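Local coordinates for thiol-activated cytolysin (Desulfobulbus propionicus, PDB 6NAL), which probably forms large pores in target membranes, as a cytolysin of the cholesterol-dependent family from a Gram-negative bacterium, at residues A[99-102]-A[108-111]; A[196-201]-A[323-328]; A[19-24]-A[229-234]. All blocks are in the same frame, centred on the assembly; numbering follows the deposited sequence.

Overall arrangement
All three interactions reach one large antiparallel sheet, the bent core sheet expected of a cholesterol-dependent cytolysin. Interactions 1 and 2 are close neighbours, their centres 14 Å apart, because strands 98-103 and 187-202 run side by side: Thr101 O lies 2.9 Å from Ser201 N, a probable hydrogen bond, and Ile100 packs on Val200. Interaction 3 sits further off on strand 232-250, which adjoins 187-202. Its centre is 28 Å from that of interaction 1 and 30 Å from that of interaction 2, with nearest atoms about 6 and 7 Å away and no touch. Along the chain, interaction 1 is nested inside the loop closed by interaction 3, whereas the segments of interactions 2 and 3 alternate, so the two cross.

Interaction 1: residues A[99-102]-A[108-111]; sequences NITV and TDIS
Ser111 is pressed against Thr101 where the two strands run closest. Their CA atoms are 4.1 Å apart, as a non-hydrogen-bonded antiparallel pair, and both side chains rise on the same face. Ser111 CB settles 3.2 Å from Thr101 OG1 and 3.1 Å from Ile100 O, so this carbon carries much of the close packing. One step along, Val102 and Ile110 make the hydrogen-bonded pair: Val102 N donates to Ile110 O at 3.0 Å, with 163° at the hydrogen. These two strands, 98-103 and 110-114, form a beta hairpin at the margin of the core sheet. On the face of Val102 and Ile110 lies helix 118-133, whose Ile128 touches both side chains, while Ile100 packs on strand 187-202. Contact thins out on either flank of the Thr101–Ser111 pair, toward Asn99 and toward Asp109. Asn99 ND2 comes no nearer to Ser111 OG than 3.7 Å, and Ser111 itself is exposed. Toward the turn, Thr101 CG2 is swung anti to its own backbone N, beside the carbonyl, which places it 3.8 Å from Asp109 CB with the two side chains crossing at about a right angle. Asp109 is exposed, and its carboxylate lies close to that of Asp103, which may raise the proton affinity of one.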
ATOM      1  N   ASN A  99      44.740  33.955  -0.819  1.00 49.91           N
ATOM      2  CA  ASN A  99      44.036  34.436   0.363  1.00 47.77           C
ATOM      3  C   ASN A  99      43.194  33.321   0.971  1.00 49.90           C
ATOM      4  O   ASN A  99      42.320  32.751   0.308  1.00 46.89           O
ATOM      5  CB  ASN A  99      43.164  35.639   0.038  1.00 54.46           C
ATOM      6  CG  ASN A  99      43.881  36.949   0.291  1.00 71.40           C
ATOM      7  OD1 ASN A  99      44.579  37.452  -0.585  1.00 71.84           O
ATOM      8  ND2 ASN A  99      43.731  37.499   1.500  1.00 70.20           N
ATOM      9  N   ILE A 100      43.483  33.014   2.232  1.00 45.35           N
ATOM     10  CA  ILE A 100      42.812  31.990   3.014  1.00 37.44           C
ATOM     11  C   ILE A 100      42.002  32.719   4.072  1.00 49.56           C
ATOM     12  O   ILE A 100      42.522  33.619   4.738  1.00 39.13           O
ATOM     13  CB  ILE A 100      43.828  31.042   3.664  1.00 39.30           C
ATOM     14  CG1 ILE A 100      44.682  30.350   2.594  1.00 50.80           C
ATOM     15  CG2 ILE A 100      43.136  30.035   4.568  1.00 43.73           C
ATOM     16  CD1 ILE A 100      43.938  29.335   1.788  1.00 46.22           C
ATOM     17  N   THR A 101      40.729  32.372   4.203  1.00 45.76           N
ATOM     18  CA  THR A 101      39.834  33.069   5.123  1.00 43.44           C
ATOM     19  C   THR A 101      39.192  32.052   6.058  1.00 43.55           C
ATOM     20  O   THR A 101      38.647  31.047   5.604  1.00 37.87           O
ATOM     21  CB  THR A 101      38.760  33.841   4.342  1.00 54.61           C
ATOM     22  OG1 THR A 101      39.405  34.825   3.516  1.00 50.08           O
ATOM     23  CG2 THR A 101      37.741  34.478   5.266  1.00 54.15           C
ATOM     24  N   VAL A 102      39.327  32.290   7.354  1.00 42.90           N
ATOM     25  CA  VAL A 102      38.715  31.476   8.388  1.00 43.19           C
ATOM     26  C   VAL A 102      37.426  32.155   8.795  1.00 46.90           C
ATOM     27  O   VAL A 102      37.448  33.310   9.207  1.00 46.95           O
ATOM     28  CB  VAL A 102      39.619  31.334   9.617  1.00 40.02           C
ATOM     29  CG1 VAL A 102      38.958  30.481  10.635  1.00 48.38           C
ATOM     30  CG2 VAL A 102      40.966  30.812   9.209  1.00 46.98           C
ATOM     31  N   THR A 108      34.462  38.302  13.230  1.00 69.74           N
ATOM     32  CA  THR A 108      34.665  38.860  11.898  1.00 80.82           C
ATOM     33  C   THR A 108      35.729  38.035  11.163  1.00 77.11           C
ATOM     34  O   THR A 108      36.760  37.672  11.734  1.00 80.17           O
ATOM     35  CB  THR A 108      35.081  40.344  11.967  1.00 85.88           C
ATOM     36  OG1 THR A 108      36.513  40.457  12.076  1.00 93.43           O
ATOM     37  CG2 THR A 108      34.412  41.070  13.144  1.00 80.20           C
ATOM     38  N   ASP A 109      35.475  37.746   9.888  1.00 67.48           N
ATOM     39  CA  ASP A 109      36.333  36.833   9.130  1.00 67.89           C
ATOM     40  C   ASP A 109      37.760  37.368   9.033  1.00 70.79           C
ATOM     41  O   ASP A 109      37.990  38.457   8.490  1.00 67.22           O
ATOM     42  CB  ASP A 109      35.766  36.621   7.720  1.00 71.66           C
ATOM     43  CG  ASP A 109      34.544  35.700   7.691  1.00 79.59           C
ATOM     44  OD1 ASP A 109      33.843  35.559   8.738  1.00 78.30           O
ATOM     45  OD2 ASP A 109      34.287  35.137   6.596  1.00 72.70           O
ATOM     46  N   ILE A 110      38.718  36.580   9.535  1.00 63.71           N
ATOM     47  CA  ILE A 110      40.141  36.916   9.489  1.00 64.50           C
ATOM     48  C   ILE A 110      40.747  36.152   8.317  1.00 56.72           C
ATOM     49  O   ILE A 110      40.487  34.950   8.150  1.00 53.56           O
ATOM     50  CB  ILE A 110      40.852  36.556  10.813  1.00 62.53           C
ATOM     51  CG1 ILE A 110      40.356  37.419  11.982  1.00 61.60           C
ATOM     52  CG2 ILE A 110      42.344  36.727  10.663  1.00 64.34           C
ATOM     53  CD1 ILE A 110      40.918  37.060  13.345  1.00 62.09           C
ATOM     54  N   SER A 111      41.549  36.830   7.502  1.00 49.45           N
ATOM     55  CA  SER A 111      42.237  36.150   6.420  1.00 54.55           C
ATOM     56  C   SER A 111      43.760  36.344   6.480  1.00 52.68           C
ATOM     57  O   SER A 111      44.318  37.146   7.234  1.00 53.39           O
ATOM     58  CB  SER A 111      41.653  36.561   5.043  1.00 54.68           C
ATOM     59  OG  SER A 111      41.854  37.912   4.693  1.00 60.71           O
TER

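Interaction 2: residues A[196-201]-A[323-328]; sequences IFYSVS and TLLSRT
The two methyls of Leu325 meet the Phe197 ring at CD2, each 3.9 Å from that atom, with the two side chains running obliquely to each other. Further round the same ring, Phe197 CZ reaches Thr323 CB at 3.9 Å, and Thr323 CG2 lies 4.0 Å from Phe197 CE2. Leu325 CD2 has a second neighbour, touching Tyr198 at the ring edge, 4.2 Å from CE1. Two consecutive aromatics can serve one leucine because Phe197 and Tyr198 both face Tyr240 in a classic beta bulge; Phe197 has a helix-like psi of -52°, which breaks the strict alternation of strand 187-202. Phe197 CG then lies beside its backbone N (chi1 -64°), aiming the ring at residues 323-328, part of the loop between helix 309-320 and strand 332-340. Further out, the Tyr198 ring meets that of Tyr240 with planes about 15° apart, and Leu142 and Ala331 also touch Phe197. Further along the loop, Arg327 makes salt bridges to Asp134 and Glu139. Between the segments themselves no hydrogen bond forms, and all four touching residues are buried, so the join rests on the fit of carbon surfaces rather than on directional bonds.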
ATOM      1  N   ILE A 196      28.834  21.568  12.415  1.00 39.40           N
ATOM      2  CA  ILE A 196      29.934  22.330  11.837  1.00 36.37           C
ATOM      3  C   ILE A 196      30.362  23.417  12.817  1.00 40.05           C
ATOM      4  O   ILE A 196      29.575  24.321  13.128  1.00 39.40           O
ATOM      5  CB  ILE A 196      29.524  22.954  10.494  1.00 37.83           C
ATOM      6  CG1 ILE A 196      29.017  21.877   9.519  1.00 39.18           C
ATOM      7  CG2 ILE A 196      30.653  23.741   9.895  1.00 35.59           C
ATOM      8  CD1 ILE A 196      28.457  22.471   8.194  1.00 36.18           C
ATOM      9  N   PHE A 197      31.636  23.388  13.246  1.00 40.01           N
ATOM     10  CA  PHE A 197      32.109  24.417  14.174  1.00 37.05           C
ATOM     11  C   PHE A 197      32.561  25.649  13.411  1.00 40.51           C
ATOM     12  O   PHE A 197      32.117  26.758  13.705  1.00 43.61           O
ATOM     13  CB  PHE A 197      33.251  23.908  15.074  1.00 34.14           C
ATOM     14  CG  PHE A 197      32.851  22.792  15.999  1.00 39.94           C
ATOM     15  CD1 PHE A 197      31.569  22.706  16.501  1.00 42.22           C
ATOM     16  CD2 PHE A 197      33.755  21.833  16.369  1.00 39.95           C
ATOM     17  CE1 PHE A 197      31.204  21.671  17.346  1.00 34.87           C
ATOM     18  CE2 PHE A 197      33.397  20.793  17.209  1.00 42.26           C
ATOM     19  CZ  PHE A 197      32.110  20.704  17.684  1.00 38.21           C
ATOM     20  N   TYR A 198      33.437  25.472  12.419  1.00 38.60           N
ATOM     21  CA  TYR A 198      33.863  26.578  11.575  1.00 37.94           C
ATOM     22  C   TYR A 198      34.195  26.111  10.156  1.00 35.82           C
ATOM     23  O   TYR A 198      34.345  24.920   9.884  1.00 36.05           O
ATOM     24  CB  TYR A 198      35.098  27.277  12.155  1.00 32.36           C
ATOM     25  CG  TYR A 198      36.278  26.337  12.376  1.00 28.25           C
ATOM     26  CD1 TYR A 198      36.397  25.609  13.550  1.00 29.60           C
ATOM     27  CD2 TYR A 198      37.289  26.160  11.399  1.00 32.94           C
ATOM     28  CE1 TYR A 198      37.492  24.767  13.764  1.00 30.96           C
ATOM     29  CE2 TYR A 198      38.350  25.321  11.623  1.00 30.49           C
ATOM     30  CZ  TYR A 198      38.443  24.654  12.814  1.00 30.57           C
ATOM     31  OH  TYR A 198      39.478  23.793  13.037  1.00 35.60           O
ATOM     32  N   SER A 199      34.392  27.090   9.266  1.00 41.82           N
ATOM     33  CA  SER A 199      34.779  26.831   7.890  1.00 41.05           C
ATOM     34  C   SER A 199      36.030  27.623   7.500  1.00 39.42           C
ATOM     35  O   SER A 199      36.365  28.644   8.101  1.00 37.77           O
ATOM     36  CB  SER A 199      33.641  27.177   6.926  1.00 37.45           C
ATOM     37  OG  SER A 199      32.550  26.303   7.104  1.00 58.85           O
ATOM     38  N   VAL A 200      36.724  27.124   6.471  1.00 36.00           N
ATOM     39  CA  VAL A 200      37.876  27.796   5.897  1.00 36.46           C
ATOM     40  C   VAL A 200      37.764  27.761   4.381  1.00 38.42           C
ATOM     41  O   VAL A 200      37.690  26.678   3.781  1.00 40.86           O
ATOM     42  CB  VAL A 200      39.214  27.182   6.330  1.00 37.59           C
ATOM     43  CG1 VAL A 200      40.323  28.002   5.695  1.00 36.78           C
ATOM     44  CG2 VAL A 200      39.357  27.103   7.849  1.00 34.67           C
ATOM     45  N   SER A 201      37.801  28.939   3.757  1.00 36.28           N
ATOM     46  CA  SER A 201      37.656  29.084   2.322  1.00 38.93           C
ATOM     47  C   SER A 201      38.944  29.662   1.748  1.00 35.96           C
ATOM     48  O   SER A 201      39.829  30.128   2.477  1.00 42.45           O
ATOM     49  CB  SER A 201      36.444  29.966   2.010  1.00 36.37           C
ATOM     50  OG  SER A 201      36.648  31.274   2.509  1.00 47.35           O
ATOM     51  N   THR A 323      31.339  20.346  23.378  1.00 50.09           N
ATOM     52  CA  THR A 323      32.707  20.167  22.942  1.00 63.17           C
ATOM     53  C   THR A 323      33.537  21.386  23.323  1.00 57.21           C
ATOM     54  O   THR A 323      33.226  22.516  22.939  1.00 53.67           O
ATOM     55  CB  THR A 323      32.798  19.872  21.448  1.00 55.55           C
ATOM     56  OG1 THR A 323      32.373  18.526  21.241  1.00 59.11           O
ATOM     57  CG2 THR A 323      34.242  19.994  21.003  1.00 61.61           C
ATOM     58  N   LEU A 324      34.612  21.117  24.054  1.00 63.18           N
ATOM     59  CA  LEU A 324      35.579  22.096  24.544  1.00 65.51           C
ATOM     60  C   LEU A 324      36.638  22.251  23.462  1.00 63.24           C
ATOM     61  O   LEU A 324      37.582  21.478  23.381  1.00 61.17           O
ATOM     62  CB  LEU A 324      36.157  21.589  25.855  1.00 62.56           C
ATOM     63  CG  LEU A 324      36.813  22.568  26.808  1.00 81.31           C
ATOM     64  CD1 LEU A 324      38.244  22.780  26.290  1.00107.82           C
ATOM     65  CD2 LEU A 324      36.017  23.837  26.905  1.00 86.83           C
ATOM     66  N   LEU A 325      36.460  23.214  22.573  1.00 60.60           N
ATOM     67  CA  LEU A 325      37.403  23.354  21.475  1.00 66.40           C
ATOM     68  C   LEU A 325      38.629  24.149  21.926  1.00 69.48           C
ATOM     69  O   LEU A 325      38.516  25.224  22.537  1.00 67.35           O
ATOM     70  CB  LEU A 325      36.734  24.005  20.270  1.00 72.52           C
ATOM     71  CG  LEU A 325      37.156  23.332  18.960  1.00 60.70           C
ATOM     72  CD1 LEU A 325      36.770  21.886  18.844  1.00 54.13           C
ATOM     73  CD2 LEU A 325      36.544  24.075  17.795  1.00 48.27           C
ATOM     74  N   SER A 326      39.797  23.595  21.628  1.00 66.80           N
ATOM     75  CA  SER A 326      41.068  24.035  22.186  1.00 75.09           C
ATOM     76  C   SER A 326      42.206  23.584  21.258  1.00 76.76           C
ATOM     77  O   SER A 326      41.976  23.031  20.175  1.00 74.65           O
ATOM     78  CB  SER A 326      41.233  23.485  23.607  1.00 69.87           C
ATOM     79  OG  SER A 326      41.750  22.169  23.584  1.00 68.03           O
ATOM     80  N   ARG A 327      43.448  23.864  21.681  1.00 75.07           N
ATOM     81  CA  ARG A 327      44.625  23.413  20.942  1.00 75.92           C
ATOM     82  C   ARG A 327      44.847  21.914  21.086  1.00 76.07           C
ATOM     83  O   ARG A 327      45.423  21.274  20.189  1.00 72.47           O
ATOM     84  CB  ARG A 327      45.878  24.133  21.441  1.00 73.08           C
ATOM     85  CG  ARG A 327      46.130  25.478  20.831  1.00 84.63           C
ATOM     86  CD  ARG A 327      47.162  26.216  21.671  1.00 86.43           C
ATOM     87  NE  ARG A 327      46.523  27.227  22.509  1.00 95.45           N
ATOM     88  CZ  ARG A 327      46.844  28.519  22.522  1.00 94.95           C
ATOM     89  NH1 ARG A 327      47.819  28.979  21.742  1.00 79.89           N
ATOM     90  NH2 ARG A 327      46.182  29.352  23.324  1.00 94.71           N
ATOM     91  N   THR A 328      44.441  21.360  22.228  1.00 79.90           N
ATOM     92  CA  THR A 328      44.546  19.946  22.559  1.00 85.63           C
ATOM     93  C   THR A 328      43.351  19.110  22.100  1.00 74.84           C
ATOM     94  O   THR A 328      43.444  17.876  22.083  1.00 73.86           O
ATOM     95  CB  THR A 328      44.670  19.778  24.074  1.00 87.04           C
ATOM     96  OG1 THR A 328      43.403  20.090  24.699  1.00 81.32           O
ATOM     97  CG2 THR A 328      45.733  20.710  24.659  1.00 78.39           C
TER

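Interaction 3: residues A[19-24]-A[229-234]; sequences KTVMVF and EHPPLF
Val21 and Met22 press against the entry to strand 232-250, one of the long strands of the antiparallel core sheet of the cytolysin fold. They belong to the loop that leads from helix 2-12 to strand 37-41, so this contact lays an N-terminal loop over the strand's beginning. Met22 is modelled as selenomethionine and is worth following outward. From CB the chain leaves with CG anti to the carbonyl carbon, chi1 -56°, and runs straight on to SE, since chi2 is 180°. Neither CB nor CG touches the other segment. SE is still about 4.5 Å from Leu233 CD1, and only after the bend at chi3 (-87°) does the methyl arrive: CE stands 3.7 Å from Leu233 CD1, the two side chains reaching for one another tip to tip. Leu83 of helix 81-84 packs on both, and Asn81 touches Met22 as well. Val21 takes the other half of the contact. Its CB points toward 229-234, at the loop just before the strand, and its CG2 branch makes the contact, the Val21 and Pro231 side chains sliding past each other in opposite directions. Phe340 of strand 332-340 backs Val21, Pro231 and Leu233 together, while His230 ND1 is hydrogen-bonded to Ala79 O. No hydrogen bond joins the two segments. The fit is closest at Val21 CG2, which lies 3.4 Å from Glu229 O and, tighter than usual for two carbons, 3.5 Å from Pro231 CD.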
ATOM      1  N   LYS A  19      29.800  19.172 -16.296  1.00 65.90           N
ATOM      2  CA  LYS A  19      28.846  18.264 -15.675  1.00 66.45           C
ATOM      3  C   LYS A  19      29.221  16.801 -15.803  1.00 59.32           C
ATOM      4  O   LYS A  19      28.833  16.022 -14.932  1.00 62.74           O
ATOM      5  CB  LYS A  19      27.463  18.485 -16.267  1.00 72.18           C
ATOM      6  CG  LYS A  19      26.890  19.854 -15.928  1.00 82.88           C
ATOM      7  CD  LYS A  19      26.317  20.560 -17.149  1.00 88.17           C
ATOM      8  CE  LYS A  19      25.769  21.944 -16.769  1.00 77.00           C
ATOM      9  NZ  LYS A  19      24.375  21.889 -16.219  1.00 83.00           N
ATOM     10  N   THR A  20      30.032  16.418 -16.787  1.00 55.42           N
ATOM     11  CA  THR A  20      30.278  15.010 -17.049  1.00 56.33           C
ATOM     12  C   THR A  20      31.709  14.549 -16.799  1.00 53.15           C
ATOM     13  O   THR A  20      32.032  13.395 -17.084  1.00 56.93           O
ATOM     14  CB  THR A  20      29.903  14.683 -18.493  1.00 59.28           C
ATOM     15  OG1 THR A  20      30.868  15.256 -19.378  1.00 59.44           O
ATOM     16  CG2 THR A  20      28.524  15.222 -18.822  1.00 62.31           C
ATOM     17  N   VAL A  21      32.580  15.386 -16.264  1.00 51.26           N
ATOM     18  CA  VAL A  21      33.960  14.932 -16.130  1.00 57.66           C
ATOM     19  C   VAL A  21      34.138  14.036 -14.899  1.00 54.09           C
ATOM     20  O   VAL A  21      34.895  13.063 -14.934  1.00 52.10           O
ATOM     21  CB  VAL A  21      34.921  16.142 -16.130  1.00 54.22           C
ATOM     22  CG1 VAL A  21      34.777  16.966 -14.892  1.00 49.55           C
ATOM     23  CG2 VAL A  21      36.329  15.669 -16.242  1.00 60.61           C
HETATM   24  N   MSE A  22      33.473  14.335 -13.790  1.00 60.39           N
HETATM   25  CA  MSE A  22      33.308  13.323 -12.740  1.00 54.80           C
HETATM   26  C   MSE A  22      31.794  13.002 -12.641  1.00 49.25           C
HETATM   27  O   MSE A  22      30.930  13.876 -12.819  1.00 49.89           O
HETATM   28  CB  MSE A  22      33.866  13.785 -11.409  1.00 51.79           C
HETATM   29  CG  MSE A  22      35.327  14.219 -11.423  1.00 55.45           C
HETATM   30 SE   MSE A  22      35.766  14.779  -9.563  0.62 52.88          SE
HETATM   31  CE  MSE A  22      35.322  16.486  -9.394  1.00 50.61           C
ATOM     32  N   VAL A  23      31.483  11.728 -12.405  1.00 55.25           N
ATOM     33  CA  VAL A  23      30.100  11.250 -12.327  1.00 44.12           C
ATOM     34  C   VAL A  23      29.975  10.259 -11.180  1.00 47.70           C
ATOM     35  O   VAL A  23      30.750   9.300 -11.092  1.00 43.56           O
ATOM     36  CB  VAL A  23      29.650  10.571 -13.633  1.00 48.47           C
ATOM     37  CG1 VAL A  23      30.568   9.435 -13.923  1.00 55.41           C
ATOM     38  CG2 VAL A  23      28.190  10.043 -13.504  1.00 49.33           C
ATOM     39  N   PHE A  24      28.996  10.482 -10.297  1.00 45.05           N
ATOM     40  CA  PHE A  24      28.705   9.503  -9.261  1.00 47.38           C
ATOM     41  C   PHE A  24      28.262   8.222  -9.945  1.00 46.20           C
ATOM     42  O   PHE A  24      27.501   8.260 -10.923  1.00 39.05           O
ATOM     43  CB  PHE A  24      27.606  10.009  -8.307  1.00 41.49           C
ATOM     44  CG  PHE A  24      27.385   9.121  -7.141  1.00 41.24           C
ATOM     45  CD1 PHE A  24      28.199   9.194  -6.019  1.00 41.70           C
ATOM     46  CD2 PHE A  24      26.359   8.169  -7.170  1.00 36.79           C
ATOM     47  CE1 PHE A  24      27.983   8.332  -4.921  1.00 50.52           C
ATOM     48  CE2 PHE A  24      26.142   7.303  -6.076  1.00 39.04           C
ATOM     49  CZ  PHE A  24      26.940   7.380  -4.961  1.00 48.42           C
ATOM     50  N   GLU A 229      40.331  15.252 -20.036  1.00 51.83           N
ATOM     51  CA  GLU A 229      39.623  14.286 -19.207  1.00 52.96           C
ATOM     52  C   GLU A 229      39.894  14.468 -17.713  1.00 59.30           C
ATOM     53  O   GLU A 229      39.156  13.920 -16.888  1.00 50.59           O
ATOM     54  CB  GLU A 229      40.002  12.855 -19.604  1.00 59.90           C
ATOM     55  CG  GLU A 229      39.635  12.463 -21.046  1.00 69.78           C
ATOM     56  CD  GLU A 229      40.515  13.153 -22.102  1.00 88.60           C
ATOM     57  OE1 GLU A 229      41.579  13.729 -21.725  1.00 85.43           O
ATOM     58  OE2 GLU A 229      40.138  13.120 -23.308  1.00 90.13           O
ATOM     59  N   HIS A 230      40.932  15.210 -17.330  1.00 50.14           N
ATOM     60  CA  HIS A 230      41.259  15.402 -15.920  1.00 45.20           C
ATOM     61  C   HIS A 230      41.643  16.848 -15.675  1.00 42.28           C
ATOM     62  O   HIS A 230      42.791  17.163 -15.370  1.00 45.40           O
ATOM     63  CB  HIS A 230      42.350  14.414 -15.525  1.00 47.26           C
ATOM     64  CG  HIS A 230      41.933  12.999 -15.749  1.00 46.05           C
ATOM     65  ND1 HIS A 230      41.101  12.316 -14.886  1.00 47.43           N
ATOM     66  CD2 HIS A 230      42.191  12.152 -16.770  1.00 52.30           C
ATOM     67  CE1 HIS A 230      40.903  11.094 -15.343  1.00 52.41           C
ATOM     68  NE2 HIS A 230      41.562  10.968 -16.483  1.00 60.78           N
ATOM     69  N   PRO A 231      40.696  17.760 -15.840  1.00 42.40           N
ATOM     70  CA  PRO A 231      40.981  19.196 -15.599  1.00 38.36           C
ATOM     71  C   PRO A 231      41.374  19.443 -14.158  1.00 36.21           C
ATOM     72  O   PRO A 231      41.103  18.592 -13.295  1.00 35.19           O
ATOM     73  CB  PRO A 231      39.653  19.890 -15.919  1.00 39.62           C
ATOM     74  CG  PRO A 231      38.611  18.799 -15.780  1.00 42.47           C
ATOM     75  CD  PRO A 231      39.290  17.504 -16.174  1.00 42.67           C
ATOM     76  N   PRO A 232      42.045  20.568 -13.875  1.00 35.36           N
ATOM     77  CA  PRO A 232      42.494  20.834 -12.509  1.00 38.70           C
ATOM     78  C   PRO A 232      41.361  21.398 -11.685  1.00 34.05           C
ATOM     79  O   PRO A 232      40.510  22.150 -12.184  1.00 28.86           O
ATOM     80  CB  PRO A 232      43.620  21.868 -12.698  1.00 30.58           C
ATOM     81  CG  PRO A 232      43.194  22.622 -13.922  1.00 35.41           C
ATOM     82  CD  PRO A 232      42.638  21.540 -14.833  1.00 32.63           C
ATOM     83  N   LEU A 233      41.390  21.059 -10.399  1.00 33.58           N
ATOM     84  CA  LEU A 233      40.444  21.611  -9.441  1.00 37.46           C
ATOM     85  C   LEU A 233      41.136  22.348  -8.301  1.00 37.90           C
ATOM     86  O   LEU A 233      42.313  22.132  -8.005  1.00 41.37           O
ATOM     87  CB  LEU A 233      39.581  20.515  -8.822  1.00 34.50           C
ATOM     88  CG  LEU A 233      38.869  19.561  -9.739  1.00 41.20           C
ATOM     89  CD1 LEU A 233      38.546  18.291  -8.974  1.00 43.90           C
ATOM     90  CD2 LEU A 233      37.635  20.183 -10.280  1.00 39.24           C
ATOM     91  N   PHE A 234      40.342  23.186  -7.633  1.00 37.91           N
ATOM     92  CA  PHE A 234      40.782  24.064  -6.559  1.00 30.99           C
ATOM     93  C   PHE A 234      39.831  23.902  -5.370  1.00 33.93           C
ATOM     94  O   PHE A 234      38.634  24.196  -5.483  1.00 32.38           O
ATOM     95  CB  PHE A 234      40.789  25.506  -7.083  1.00 30.20           C
ATOM     96  CG  PHE A 234      41.112  26.543  -6.069  1.00 31.73           C
ATOM     97  CD1 PHE A 234      42.409  26.892  -5.816  1.00 36.02           C
ATOM     98  CD2 PHE A 234      40.114  27.228  -5.421  1.00 34.04           C
ATOM     99  CE1 PHE A 234      42.699  27.854  -4.866  1.00 39.45           C
ATOM    100  CE2 PHE A 234      40.394  28.240  -4.519  1.00 34.88           C
ATOM    101  CZ  PHE A 234      41.693  28.540  -4.237  1.00 33.98           C
TER